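Local coordinates for putative branched-chain amino acid ABC transporter, periplasmic branched-chain amino acid-binding protein (PDB 4RU0) that probably binds a branched-chain amino acid or similar solute in the periplasm for delivery to an ABC transporter, at residues 52-57 with 110-115; 116-121 with 136-141; 170-175 with 179-184. One frame throughout, in Å; residues are numbered along the deposited sequence.

Interaction 1: residues 52-57 with 110-115; sequences QVWAGM and QPNGAP
W54 and M57, on one side of helix 47-67, meet N112 and Q110 in the loop that leads into helix 114-126. The close part of the contact is small. The six-membered end of the W54 indole touches the N112 side chain, with CZ3 of W54 3.7 Å from ND2 of N112. CH2 of W54 also lies 3.9 Å from CB of N112. The two side chains pass each other in opposite directions, and the ring and amide planes are tilted by 38°. This is oblique van der Waals contact.

One helical turn on, M57, present as selenomethionine, points at the same loop. Its CE methyl sits 3.4 Å from OE1 of Q110. The M57 chain is straight to SE and then bends (chi3 127°), which swings CE toward the Q110 amide. SE of M57 is only loosely against N112, 4.2 Å from ND2.

The fold is that of a periplasmic binding protein of the leucine-binding family. Here the first long helix of the lobe, next to strand 34-40, packs on the loop before helix 114-126. The W54 side chain lies near the bound pentaoxaheptadecane (P3G), a polyether, and its NE1 bonds to the carbonyl O of Y41, a residue of the P3G pocket. N112 turns its ND2 to the carbonyl O of A39, while its OD1 has a weak bond from N333.

The contact is loose elsewhere. The backbones stay well apart, with CA of M57 and CA of Q110 the nearest pair at 11.1 Å. Past N112 the loop turns away from helix 47-67. G113 takes the N-cap position of helix 114-126, and the chain reaches solvent at P115.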
ATOM      1  N   GLN A  52       8.938  -8.510  -9.497  1.00 49.82           N
ATOM      2  CA  GLN A  52       9.593  -7.233  -9.251  1.00 51.73           C
ATOM      3  C   GLN A  52       9.429  -6.815  -7.791  1.00 52.94           C
ATOM      4  O   GLN A  52      10.354  -6.262  -7.188  1.00 49.64           O
ATOM      5  CB  GLN A  52       9.039  -6.159 -10.186  1.00 50.24           C
ATOM      6  CG  GLN A  52       9.221  -6.485 -11.657  1.00 51.84           C
ATOM      7  CD  GLN A  52       8.503  -5.507 -12.561  1.00 59.64           C
ATOM      8  OE1 GLN A  52       8.724  -4.297 -12.485  1.00 56.47           O
ATOM      9  NE2 GLN A  52       7.625  -6.027 -13.415  1.00 60.61           N
ATOM     10  N   VAL A  53       8.254  -7.089  -7.226  1.00 46.95           N
ATOM     11  CA  VAL A  53       7.996  -6.812  -5.818  1.00 45.59           C
ATOM     12  C   VAL A  53       8.866  -7.672  -4.896  1.00 46.21           C
ATOM     13  O   VAL A  53       9.485  -7.159  -3.960  1.00 46.40           O
ATOM     14  CB  VAL A  53       6.518  -7.047  -5.448  1.00 43.57           C
ATOM     15  CG1 VAL A  53       6.270  -6.655  -4.002  1.00 42.33           C
ATOM     16  CG2 VAL A  53       5.600  -6.265  -6.377  1.00 43.06           C
ATOM     17  N   TRP A  54       8.908  -8.977  -5.158  1.00 46.62           N
ATOM     18  CA  TRP A  54       9.667  -9.889  -4.304  1.00 47.25           C
ATOM     19  C   TRP A  54      11.150  -9.548  -4.348  1.00 55.80           C
ATOM     20  O   TRP A  54      11.832  -9.573  -3.319  1.00 54.23           O
ATOM     21  CB  TRP A  54       9.453 -11.355  -4.710  1.00 47.51           C
ATOM     22  CG  TRP A  54       8.068 -11.706  -5.201  1.00 46.08           C
ATOM     23  CD1 TRP A  54       7.761 -12.542  -6.239  1.00 46.60           C
ATOM     24  CD2 TRP A  54       6.810 -11.235  -4.683  1.00 44.08           C
ATOM     25  NE1 TRP A  54       6.397 -12.623  -6.397  1.00 45.05           N
ATOM     26  CE2 TRP A  54       5.792 -11.830  -5.457  1.00 43.51           C
ATOM     27  CE3 TRP A  54       6.446 -10.375  -3.640  1.00 42.84           C
ATOM     28  CZ2 TRP A  54       4.441 -11.589  -5.226  1.00 41.80           C
ATOM     29  CZ3 TRP A  54       5.107 -10.135  -3.416  1.00 41.13           C
ATOM     30  CH2 TRP A  54       4.119 -10.740  -4.203  1.00 40.64           C
ATOM     31  N   ALA A  55      11.639  -9.217  -5.540  1.00 58.43           N
ATOM     32  CA  ALA A  55      13.041  -8.865  -5.728  1.00 52.91           C
ATOM     33  C   ALA A  55      13.410  -7.633  -4.906  1.00 53.99           C
ATOM     34  O   ALA A  55      14.543  -7.504  -4.439  1.00 54.25           O
ATOM     35  CB  ALA A  55      13.336  -8.632  -7.198  1.00 54.38           C
ATOM     36  N   GLY A  56      12.446  -6.733  -4.727  1.00 51.05           N
ATOM     37  CA  GLY A  56      12.641  -5.562  -3.890  1.00 50.72           C
ATOM     38  C   GLY A  56      12.795  -5.934  -2.424  1.00 53.52           C
ATOM     39  O   GLY A  56      13.682  -5.427  -1.735  1.00 53.35           O
HETATM   40  N   MSE A  57      11.910  -6.793  -1.952  1.00 51.01           N
HETATM   41  CA  MSE A  57      11.981  -7.253  -0.597  1.00 51.90           C
HETATM   42  C   MSE A  57      13.245  -8.035  -0.364  1.00 50.10           C
HETATM   43  O   MSE A  57      13.933  -7.814   0.637  1.00 50.75           O
HETATM   44  CB  MSE A  57      10.781  -8.158  -0.397  1.00 46.47           C
HETATM   45  CG  MSE A  57       9.551  -7.391   0.055  1.00 44.48           C
HETATM   46 SE   MSE A  57       8.010  -8.588   0.029  0.84 64.61          SE
HETATM   47  CE  MSE A  57       7.489  -8.231   1.870  1.00 61.56           C
ATOM     48  N   GLN A 110       3.434 -10.832   6.111  1.00 35.89           N
ATOM     49  CA  GLN A 110       2.871 -10.085   4.982  1.00 35.42           C
ATOM     50  C   GLN A 110       2.346 -11.034   3.916  1.00 35.32           C
ATOM     51  O   GLN A 110       3.119 -11.572   3.127  1.00 50.12           O
ATOM     52  CB  GLN A 110       3.917  -9.153   4.374  1.00 36.51           C
ATOM     53  CG  GLN A 110       4.373  -8.048   5.303  1.00 36.65           C
ATOM     54  CD  GLN A 110       5.856  -7.749   5.176  1.00 38.31           C
ATOM     55  OE1 GLN A 110       6.680  -8.661   5.116  1.00 43.67           O
ATOM     56  NE2 GLN A 110       6.202  -6.468   5.136  1.00 38.61           N
ATOM     57  N   PRO A 111       1.024 -11.248   3.893  1.00 34.12           N
ATOM     58  CA  PRO A 111       0.422 -12.200   2.950  1.00 37.87           C
ATOM     59  C   PRO A 111       0.581 -11.793   1.482  1.00 34.63           C
ATOM     60  O   PRO A 111       0.530 -12.662   0.617  1.00 35.10           O
ATOM     61  CB  PRO A 111      -1.059 -12.215   3.358  1.00 32.70           C
ATOM     62  CG  PRO A 111      -1.267 -10.979   4.148  1.00 35.10           C
ATOM     63  CD  PRO A 111       0.033 -10.688   4.826  1.00 32.91           C
ATOM     64  N   ASN A 112       0.786 -10.506   1.217  1.00 34.68           N
ATOM     65  CA  ASN A 112       0.929 -10.009  -0.153  1.00 35.30           C
ATOM     66  C   ASN A 112      -0.237 -10.442  -1.041  1.00 34.79           C
ATOM     67  O   ASN A 112      -0.039 -11.034  -2.101  1.00 35.60           O
ATOM     68  CB  ASN A 112       2.251 -10.479  -0.762  1.00 36.86           C
ATOM     69  CG  ASN A 112       3.463  -9.984   0.011  1.00 38.38           C
ATOM     70  OD1 ASN A 112       3.506  -8.836   0.448  1.00 38.29           O
ATOM     71  ND2 ASN A 112       4.453 -10.856   0.189  1.00 38.74           N
ATOM     72  N   GLY A 113      -1.452 -10.149  -0.595  1.00 33.58           N
ATOM     73  CA  GLY A 113      -2.647 -10.629  -1.264  1.00 33.14           C
ATOM     74  C   GLY A 113      -3.903 -10.331  -0.466  1.00 31.89           C
ATOM     75  O   GLY A 113      -4.052 -10.772   0.674  1.00 31.34           O
ATOM     76  N   ALA A 114      -4.806  -9.572  -1.070  1.00 24.38           N
ATOM     77  CA  ALA A 114      -6.035  -9.151  -0.406  1.00 23.78           C
ATOM     78  C   ALA A 114      -6.942 -10.320   0.025  1.00 24.11           C
ATOM     79  O   ALA A 114      -7.358 -10.362   1.183  1.00 23.33           O
ATOM     80  CB  ALA A 114      -6.797  -8.184  -1.299  1.00 24.05           C
ATOM     81  N   PRO A 115      -7.247 -11.272  -0.885  1.00 30.87           N
ATOM     82  CA  PRO A 115      -8.114 -12.380  -0.452  1.00 33.88           C
ATOM     83  C   PRO A 115      -7.498 -13.239   0.656  1.00 37.49           C
ATOM     84  O   PRO A 115      -8.210 -13.673   1.571  1.00 35.79           O
ATOM     85  CB  PRO A 115      -8.296 -13.211  -1.730  1.00 37.20           C
ATOM     86  CG  PRO A 115      -8.004 -12.263  -2.850  1.00 25.96           C
ATOM     87  CD  PRO A 115      -6.923 -11.376  -2.320  1.00 30.34           C
TER

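Interaction 2: residues 116-121 with 136-141; sequences AAYALS and YGRTEA. With GOL (glycerol), chain D.
Helix 114-126 runs past the loop that carries Y136 and R138, and CA of Y118 comes within 6.8 Å of CA of G137. R138 carries the side-chain contact with Y118 and S121. Its chain is extended from CG to NE, and a turn at the last torsion (chi4 -88°) lays the guanidinium flat on the Y118 ring. The two planes differ by 15° and their centres are 3.9 Å apart. NH1 stands over the middle of the ring, and with CZ also over the face the pair is a cation-pi contact.

The same NH1 makes a weak bond to the backbone O of Y118, at 3.3 Å. It also donates to O2 of a glycerol, probably from the crystallisation liquor, which lies at the guanidinium edge. A water accepts from NE of R138 at 3.1 Å and donates to O of A117. NH2 has a long salt bridge to OE2 of E140, in the guanidinium plane. S121 only packs against R138 NE; its OG bonds to N150.

Deeper in, CB of A117 rests 4.0 Å from CE2 of Y136, obliquely to the ring. G137 has positive phi, and its angles suit glycine. The arrangement is an arginine stacked on a tyrosine where helix 114-126 packs on the loop between strands 131-132 and 150-151, in one lobe of a periplasmic binding protein, with Y136 on the side of the P3G pocket.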
ATOM      1  N   ALA A 116      -6.195 -13.491   0.568  1.00 24.23           N
ATOM      2  CA  ALA A 116      -5.504 -14.243   1.609  1.00 32.55           C
ATOM      3  C   ALA A 116      -5.523 -13.462   2.917  1.00 23.39           C
ATOM      4  O   ALA A 116      -5.807 -14.020   3.970  1.00 23.34           O
ATOM      5  CB  ALA A 116      -4.071 -14.553   1.195  1.00 24.44           C
ATOM      6  N   ALA A 117      -5.226 -12.169   2.840  1.00 23.15           N
ATOM      7  CA  ALA A 117      -5.152 -11.333   4.031  1.00 22.83           C
ATOM      8  C   ALA A 117      -6.495 -11.262   4.743  1.00 28.37           C
ATOM      9  O   ALA A 117      -6.559 -11.343   5.967  1.00 31.67           O
ATOM     10  CB  ALA A 117      -4.678  -9.943   3.675  1.00 22.84           C
ATOM     11  N   TYR A 118      -7.563 -11.101   3.970  1.00 22.99           N
ATOM     12  CA  TYR A 118      -8.903 -11.045   4.524  1.00 23.38           C
ATOM     13  C   TYR A 118      -9.237 -12.337   5.275  1.00 32.74           C
ATOM     14  O   TYR A 118      -9.742 -12.304   6.394  1.00 32.69           O
ATOM     15  CB  TYR A 118      -9.924 -10.800   3.414  1.00 23.88           C
ATOM     16  CG  TYR A 118     -11.284 -10.378   3.915  1.00 30.88           C
ATOM     17  CD1 TYR A 118     -11.540  -9.052   4.248  1.00 39.37           C
ATOM     18  CD2 TYR A 118     -12.314 -11.298   4.046  1.00 28.63           C
ATOM     19  CE1 TYR A 118     -12.782  -8.655   4.704  1.00 44.23           C
ATOM     20  CE2 TYR A 118     -13.573 -10.907   4.503  1.00 33.10           C
ATOM     21  CZ  TYR A 118     -13.797  -9.586   4.832  1.00 42.16           C
ATOM     22  OH  TYR A 118     -15.037  -9.187   5.287  1.00 47.48           O
ATOM     23  N   ALA A 119      -8.929 -13.471   4.658  1.00 26.55           N
ATOM     24  CA  ALA A 119      -9.261 -14.774   5.222  1.00 29.13           C
ATOM     25  C   ALA A 119      -8.440 -15.100   6.465  1.00 37.47           C
ATOM     26  O   ALA A 119      -8.891 -15.842   7.340  1.00 40.94           O
ATOM     27  CB  ALA A 119      -9.069 -15.863   4.174  1.00 26.04           C
ATOM     28  N   LEU A 120      -7.240 -14.538   6.548  1.00 23.70           N
ATOM     29  CA  LEU A 120      -6.301 -14.884   7.617  1.00 31.82           C
ATOM     30  C   LEU A 120      -6.488 -14.074   8.896  1.00 23.89           C
ATOM     31  O   LEU A 120      -5.928 -14.412   9.932  1.00 24.19           O
ATOM     32  CB  LEU A 120      -4.863 -14.698   7.129  1.00 23.38           C
ATOM     33  CG  LEU A 120      -4.270 -15.738   6.189  1.00 23.59           C
ATOM     34  CD1 LEU A 120      -2.887 -15.271   5.753  1.00 23.65           C
ATOM     35  CD2 LEU A 120      -4.189 -17.089   6.877  1.00 24.01           C
ATOM     36  N   SER A 121      -7.258 -12.998   8.807  1.00 23.91           N
ATOM     37  CA  SER A 121      -7.367 -12.022   9.884  1.00 24.30           C
ATOM     38  C   SER A 121      -7.724 -12.621  11.246  1.00 31.02           C
ATOM     39  O   SER A 121      -7.086 -12.312  12.252  1.00 26.98           O
ATOM     40  CB  SER A 121      -8.405 -10.961   9.514  1.00 29.66           C
ATOM     41  OG  SER A 121      -8.577 -10.026  10.565  1.00 33.11           O
ATOM     42  N   TYR A 136      -3.571  -1.648   1.683  1.00 25.10           N
ATOM     43  CA  TYR A 136      -4.697  -2.490   1.354  1.00 28.33           C
ATOM     44  C   TYR A 136      -5.241  -3.120   2.618  1.00 25.04           C
ATOM     45  O   TYR A 136      -4.788  -2.804   3.671  1.00 24.01           O
ATOM     46  CB  TYR A 136      -4.367  -3.486   0.244  1.00 24.43           C
ATOM     47  CG  TYR A 136      -3.599  -4.719   0.630  1.00 26.97           C
ATOM     48  CD1 TYR A 136      -2.238  -4.690   0.783  1.00 25.09           C
ATOM     49  CD2 TYR A 136      -4.234  -5.923   0.770  1.00 31.03           C
ATOM     50  CE1 TYR A 136      -1.537  -5.827   1.099  1.00 25.18           C
ATOM     51  CE2 TYR A 136      -3.546  -7.059   1.093  1.00 28.83           C
ATOM     52  CZ  TYR A 136      -2.197  -7.004   1.257  1.00 24.49           C
ATOM     53  OH  TYR A 136      -1.536  -8.136   1.580  1.00 25.48           O
ATOM     54  N   GLY A 137      -6.264  -3.940   2.509  1.00 23.35           N
ATOM     55  CA  GLY A 137      -6.792  -4.643   3.664  1.00 23.13           C
ATOM     56  C   GLY A 137      -7.939  -3.921   4.350  1.00 32.36           C
ATOM     57  O   GLY A 137      -8.508  -2.977   3.797  1.00 39.44           O
ATOM     58  N   ARG A 138      -8.284  -4.370   5.554  1.00 29.55           N
ATOM     59  CA  ARG A 138      -9.417  -3.815   6.287  1.00 27.69           C
ATOM     60  C   ARG A 138      -9.131  -2.410   6.805  1.00 28.71           C
ATOM     61  O   ARG A 138      -8.242  -2.221   7.634  1.00 31.31           O
ATOM     62  CB  ARG A 138      -9.781  -4.723   7.452  1.00 24.61           C
ATOM     63  CG  ARG A 138     -10.011  -6.176   7.077  1.00 35.21           C
ATOM     64  CD  ARG A 138     -10.076  -7.033   8.328  1.00 43.01           C
ATOM     65  NE  ARG A 138     -10.437  -8.423   8.060  1.00 46.51           N
ATOM     66  CZ  ARG A 138     -11.687  -8.876   8.009  1.00 47.53           C
ATOM     67  NH1 ARG A 138     -11.915 -10.163   7.773  1.00 44.54           N
ATOM     68  NH2 ARG A 138     -12.711  -8.039   8.187  1.00 40.69           N
ATOM     69  N   THR A 139      -9.891  -1.425   6.341  1.00 25.13           N
ATOM     70  CA  THR A 139      -9.661  -0.059   6.794  1.00 25.84           C
ATOM     71  C   THR A 139      -9.978   0.083   8.287  1.00 27.76           C
ATOM     72  O   THR A 139      -9.305   0.821   9.001  1.00 27.52           O
ATOM     73  CB  THR A 139     -10.487   0.983   5.981  1.00 37.44           C
ATOM     74  OG1 THR A 139     -11.885   0.713   6.119  1.00 52.65           O
ATOM     75  CG2 THR A 139     -10.111   0.931   4.505  1.00 25.50           C
ATOM     76  N   GLU A 140     -10.978  -0.647   8.768  1.00 27.24           N
ATOM     77  CA  GLU A 140     -11.340  -0.566  10.177  1.00 28.54           C
ATOM     78  C   GLU A 140     -10.250  -1.152  11.077  1.00 28.48           C
ATOM     79  O   GLU A 140     -10.270  -0.951  12.287  1.00 29.73           O
ATOM     80  CB  GLU A 140     -12.683  -1.262  10.441  1.00 29.34           C
ATOM     81  CG  GLU A 140     -12.703  -2.757  10.187  1.00 42.42           C
ATOM     82  CD  GLU A 140     -12.960  -3.098   8.733  1.00 52.10           C
ATOM     83  OE1 GLU A 140     -13.030  -2.157   7.912  1.00 48.03           O
ATOM     84  OE2 GLU A 140     -13.094  -4.304   8.416  1.00 56.74           O
ATOM     85  N   ALA A 141      -9.285  -1.854  10.492  1.00 27.27           N
ATOM     86  CA  ALA A 141      -8.172  -2.380  11.272  1.00 27.33           C
ATOM     87  C   ALA A 141      -7.191  -1.264  11.632  1.00 32.41           C
ATOM     88  O   ALA A 141      -6.161  -1.509  12.266  1.00 31.48           O
ATOM     89  CB  ALA A 141      -7.467  -3.498  10.526  1.00 26.12           C
TER
HETATM   90  C1  GOL D 502     -16.930 -12.304   7.442  1.00 61.86           C
HETATM   91  O1  GOL D 502     -16.279 -12.678   6.210  1.00 61.83           O
HETATM   92  C2  GOL D 502     -16.457 -11.001   8.089  1.00 67.22           C
HETATM   93  O2  GOL D 502     -15.041 -10.900   8.171  1.00 64.12           O
HETATM   94  C3  GOL D 502     -17.161  -9.759   7.535  1.00 65.51           C
HETATM   95  O3  GOL D 502     -17.007  -8.581   8.353  1.00 66.43           O
HETATM   96  O   HOH W   1      -7.576  -9.054   6.982  1.00 25.72           O

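Interaction 3: residues 170-175 with 179-184; sequences QREGGF and KGKKIA
K181 NZ is gripped by OE1 of E172, in a salt bridge, and by the backbone O of R177. The bridge joins the end of helix 157-172 to the residue just before strand 182-188. That strand follows the helix in the chain and is one of the parallel strands of the mixed sheet. The modelled separation of OE1 of E172 and NZ of K181 is 2.4 Å. This is very short, and the exact value is doubtful.

The two side chains come from opposite directions. E172 folds back at chi2 (-67°). K181 bends at both chi2 and chi4, which brings its ammonium in beside the carboxylate. CE of K181 also passes 3.4 Å from OE1 of E172. The contact lies at the protein surface, and the remaining meeting of the two segments is slight.

Between the bridged residues the chain leaves the helix at G173, which has positive phi. G174 also has positive phi. F175 then turns its side chain away from 179-184 and stacks its ring with Y207. The second carboxylate oxygen of E172 is used elsewhere: OE2 accepts from NE1 of W237 and stays 4.1 Å from NZ of K181.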
ATOM      1  N   GLN A 170      -5.504  21.688  -3.321  1.00 29.06           N
ATOM      2  CA  GLN A 170      -4.227  22.342  -3.567  1.00 31.58           C
ATOM      3  C   GLN A 170      -4.182  22.823  -5.018  1.00 35.42           C
ATOM      4  O   GLN A 170      -3.688  23.909  -5.310  1.00 35.64           O
ATOM      5  CB  GLN A 170      -3.078  21.382  -3.259  1.00 32.26           C
ATOM      6  CG  GLN A 170      -1.683  21.887  -3.592  1.00 43.46           C
ATOM      7  CD  GLN A 170      -0.600  21.025  -2.951  1.00 47.37           C
ATOM      8  OE1 GLN A 170      -0.547  20.890  -1.726  1.00 47.08           O
ATOM      9  NE2 GLN A 170       0.260  20.432  -3.774  1.00 46.43           N
ATOM     10  N   ARG A 171      -4.737  22.015  -5.915  1.00 30.68           N
ATOM     11  CA  ARG A 171      -4.782  22.341  -7.337  1.00 28.22           C
ATOM     12  C   ARG A 171      -5.813  23.413  -7.683  1.00 46.24           C
ATOM     13  O   ARG A 171      -5.644  24.142  -8.662  1.00 51.39           O
ATOM     14  CB  ARG A 171      -5.075  21.083  -8.157  1.00 25.97           C
ATOM     15  CG  ARG A 171      -3.882  20.177  -8.331  1.00 26.81           C
ATOM     16  CD  ARG A 171      -2.863  20.770  -9.287  1.00 28.89           C
ATOM     17  NE  ARG A 171      -2.427  19.756 -10.239  1.00 54.74           N
ATOM     18  CZ  ARG A 171      -2.830  19.695 -11.502  1.00 51.53           C
ATOM     19  NH1 ARG A 171      -3.659  20.614 -11.978  1.00 27.07           N
ATOM     20  NH2 ARG A 171      -2.393  18.724 -12.293  1.00 51.43           N
ATOM     21  N   GLU A 172      -6.880  23.503  -6.892  1.00 27.13           N
ATOM     22  CA  GLU A 172      -7.943  24.471  -7.149  1.00 27.06           C
ATOM     23  C   GLU A 172      -7.698  25.811  -6.456  1.00 35.53           C
ATOM     24  O   GLU A 172      -8.400  26.780  -6.718  1.00 41.06           O
ATOM     25  CB  GLU A 172      -9.298  23.912  -6.709  1.00 25.30           C
ATOM     26  CG  GLU A 172      -9.746  22.675  -7.468  1.00 31.78           C
ATOM     27  CD  GLU A 172     -10.047  22.957  -8.925  1.00 39.49           C
ATOM     28  OE1 GLU A 172     -10.401  24.113  -9.255  1.00 43.30           O
ATOM     29  OE2 GLU A 172      -9.935  22.016  -9.742  1.00 42.23           O
ATOM     30  N   GLY A 173      -6.713  25.857  -5.566  1.00 35.40           N
ATOM     31  CA  GLY A 173      -6.353  27.091  -4.891  1.00 35.02           C
ATOM     32  C   GLY A 173      -6.861  27.225  -3.468  1.00 43.58           C
ATOM     33  O   GLY A 173      -6.847  28.315  -2.897  1.00 48.44           O
ATOM     34  N   GLY A 174      -7.302  26.116  -2.886  1.00 34.36           N
ATOM     35  CA  GLY A 174      -7.776  26.124  -1.515  1.00 39.26           C
ATOM     36  C   GLY A 174      -9.083  25.376  -1.357  1.00 39.51           C
ATOM     37  O   GLY A 174      -9.801  25.153  -2.330  1.00 36.11           O
ATOM     38  N   PHE A 175      -9.393  24.992  -0.125  1.00 44.86           N
ATOM     39  CA  PHE A 175     -10.585  24.202   0.157  1.00 40.03           C
ATOM     40  C   PHE A 175     -11.875  24.961  -0.155  1.00 39.61           C
ATOM     41  O   PHE A 175     -12.913  24.352  -0.415  1.00 38.75           O
ATOM     42  CB  PHE A 175     -10.572  23.742   1.615  1.00 33.39           C
ATOM     43  CG  PHE A 175      -9.580  22.641   1.891  1.00 36.19           C
ATOM     44  CD1 PHE A 175      -9.896  21.324   1.606  1.00 29.65           C
ATOM     45  CD2 PHE A 175      -8.337  22.924   2.431  1.00 34.61           C
ATOM     46  CE1 PHE A 175      -8.991  20.306   1.854  1.00 43.91           C
ATOM     47  CE2 PHE A 175      -7.427  21.912   2.683  1.00 33.98           C
ATOM     48  CZ  PHE A 175      -7.756  20.595   2.398  1.00 31.09           C
ATOM     49  N   LYS A 179     -16.076  24.027  -3.314  1.00 26.27           N
ATOM     50  CA  LYS A 179     -17.481  24.369  -3.487  1.00 37.82           C
ATOM     51  C   LYS A 179     -17.718  24.720  -4.948  1.00 35.69           C
ATOM     52  O   LYS A 179     -17.021  25.566  -5.508  1.00 54.01           O
ATOM     53  CB  LYS A 179     -17.872  25.538  -2.577  1.00 31.84           C
ATOM     54  CG  LYS A 179     -19.363  25.650  -2.326  1.00 43.61           C
ATOM     55  CD  LYS A 179     -19.680  26.695  -1.272  1.00 56.35           C
ATOM     56  CE  LYS A 179     -21.156  26.666  -0.905  1.00 65.57           C
ATOM     57  NZ  LYS A 179     -22.023  26.820  -2.106  1.00 65.15           N
ATOM     58  N   GLY A 180     -18.676  24.052  -5.577  1.00 31.03           N
ATOM     59  CA  GLY A 180     -18.948  24.302  -6.983  1.00 31.98           C
ATOM     60  C   GLY A 180     -18.146  23.449  -7.957  1.00 32.10           C
ATOM     61  O   GLY A 180     -18.214  23.650  -9.173  1.00 36.61           O
ATOM     62  N   LYS A 181     -17.379  22.499  -7.431  1.00 20.60           N
ATOM     63  CA  LYS A 181     -16.605  21.597  -8.271  1.00 23.29           C
ATOM     64  C   LYS A 181     -17.268  20.232  -8.351  1.00 18.35           C
ATOM     65  O   LYS A 181     -18.028  19.850  -7.463  1.00 21.94           O
ATOM     66  CB  LYS A 181     -15.180  21.459  -7.737  1.00 19.03           C
ATOM     67  CG  LYS A 181     -14.367  22.731  -7.843  1.00 20.41           C
ATOM     68  CD  LYS A 181     -14.093  23.085  -9.291  1.00 27.27           C
ATOM     69  CE  LYS A 181     -13.771  24.570  -9.452  1.00 36.29           C
ATOM     70  NZ  LYS A 181     -12.565  24.978  -8.688  1.00 41.54           N
ATOM     71  N   LYS A 182     -16.984  19.502  -9.424  1.00 25.30           N
ATOM     72  CA  LYS A 182     -17.466  18.133  -9.554  1.00 15.76           C
ATOM     73  C   LYS A 182     -16.297  17.165  -9.526  1.00 14.98           C
ATOM     74  O   LYS A 182     -15.301  17.353 -10.232  1.00 16.14           O
ATOM     75  CB  LYS A 182     -18.263  17.940 -10.845  1.00 23.09           C
ATOM     76  CG  LYS A 182     -19.584  18.685 -10.902  1.00 16.56           C
ATOM     77  CD  LYS A 182     -20.307  18.363 -12.194  1.00 28.16           C
ATOM     78  CE  LYS A 182     -21.418  19.355 -12.479  1.00 23.14           C
ATOM     79  NZ  LYS A 182     -22.054  19.066 -13.800  1.00 17.90           N
ATOM     80  N   ILE A 183     -16.423  16.133  -8.703  1.00 14.68           N
ATOM     81  CA  ILE A 183     -15.420  15.095  -8.634  1.00 14.11           C
ATOM     82  C   ILE A 183     -16.094  13.751  -8.842  1.00 14.28           C
ATOM     83  O   ILE A 183     -16.925  13.338  -8.038  1.00 13.86           O
ATOM     84  CB  ILE A 183     -14.677  15.117  -7.288  1.00 27.34           C
ATOM     85  CG1 ILE A 183     -13.986  16.464  -7.094  1.00 15.32           C
ATOM     86  CG2 ILE A 183     -13.669  13.963  -7.207  1.00 14.01           C
ATOM     87  CD1 ILE A 183     -13.263  16.596  -5.777  1.00 22.02           C
ATOM     88  N   ALA A 184     -15.751  13.080  -9.938  1.00 13.71           N
ATOM     89  CA  ALA A 184     -16.347  11.786 -10.245  1.00 13.41           C
ATOM     90  C   ALA A 184     -15.404  10.657  -9.845  1.00 13.23           C
ATOM     91  O   ALA A 184     -14.216  10.682 -10.168  1.00 20.83           O
ATOM     92  CB  ALA A 184     -16.703  11.691 -11.729  1.00 13.76           C
TER
HETATM   93  O   HOH W   2     -15.333  24.063  -0.211  1.00 31.89           O

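Interactions 1 and 2 are neighbours, with centres 15 Å apart, and both use helix 114-126. They meet at the start of that helix. OH of Y136 lies 3.0 Å from N of G113, a probable hydrogen bond to the N-cap residue. CG of P111 packs 3.6 Å from CB of A117. Both contacts border the P3G site: the side chains of W54 and Y136 are about 5 Å and 4 Å from the ligand. Interaction 3 stands apart in the other lobe. Its nearest atoms are about 22 Å from interaction 1 and about 18 Å from interaction 2. It lies at the surface, with its centre 35 Å and 32 Å from theirs.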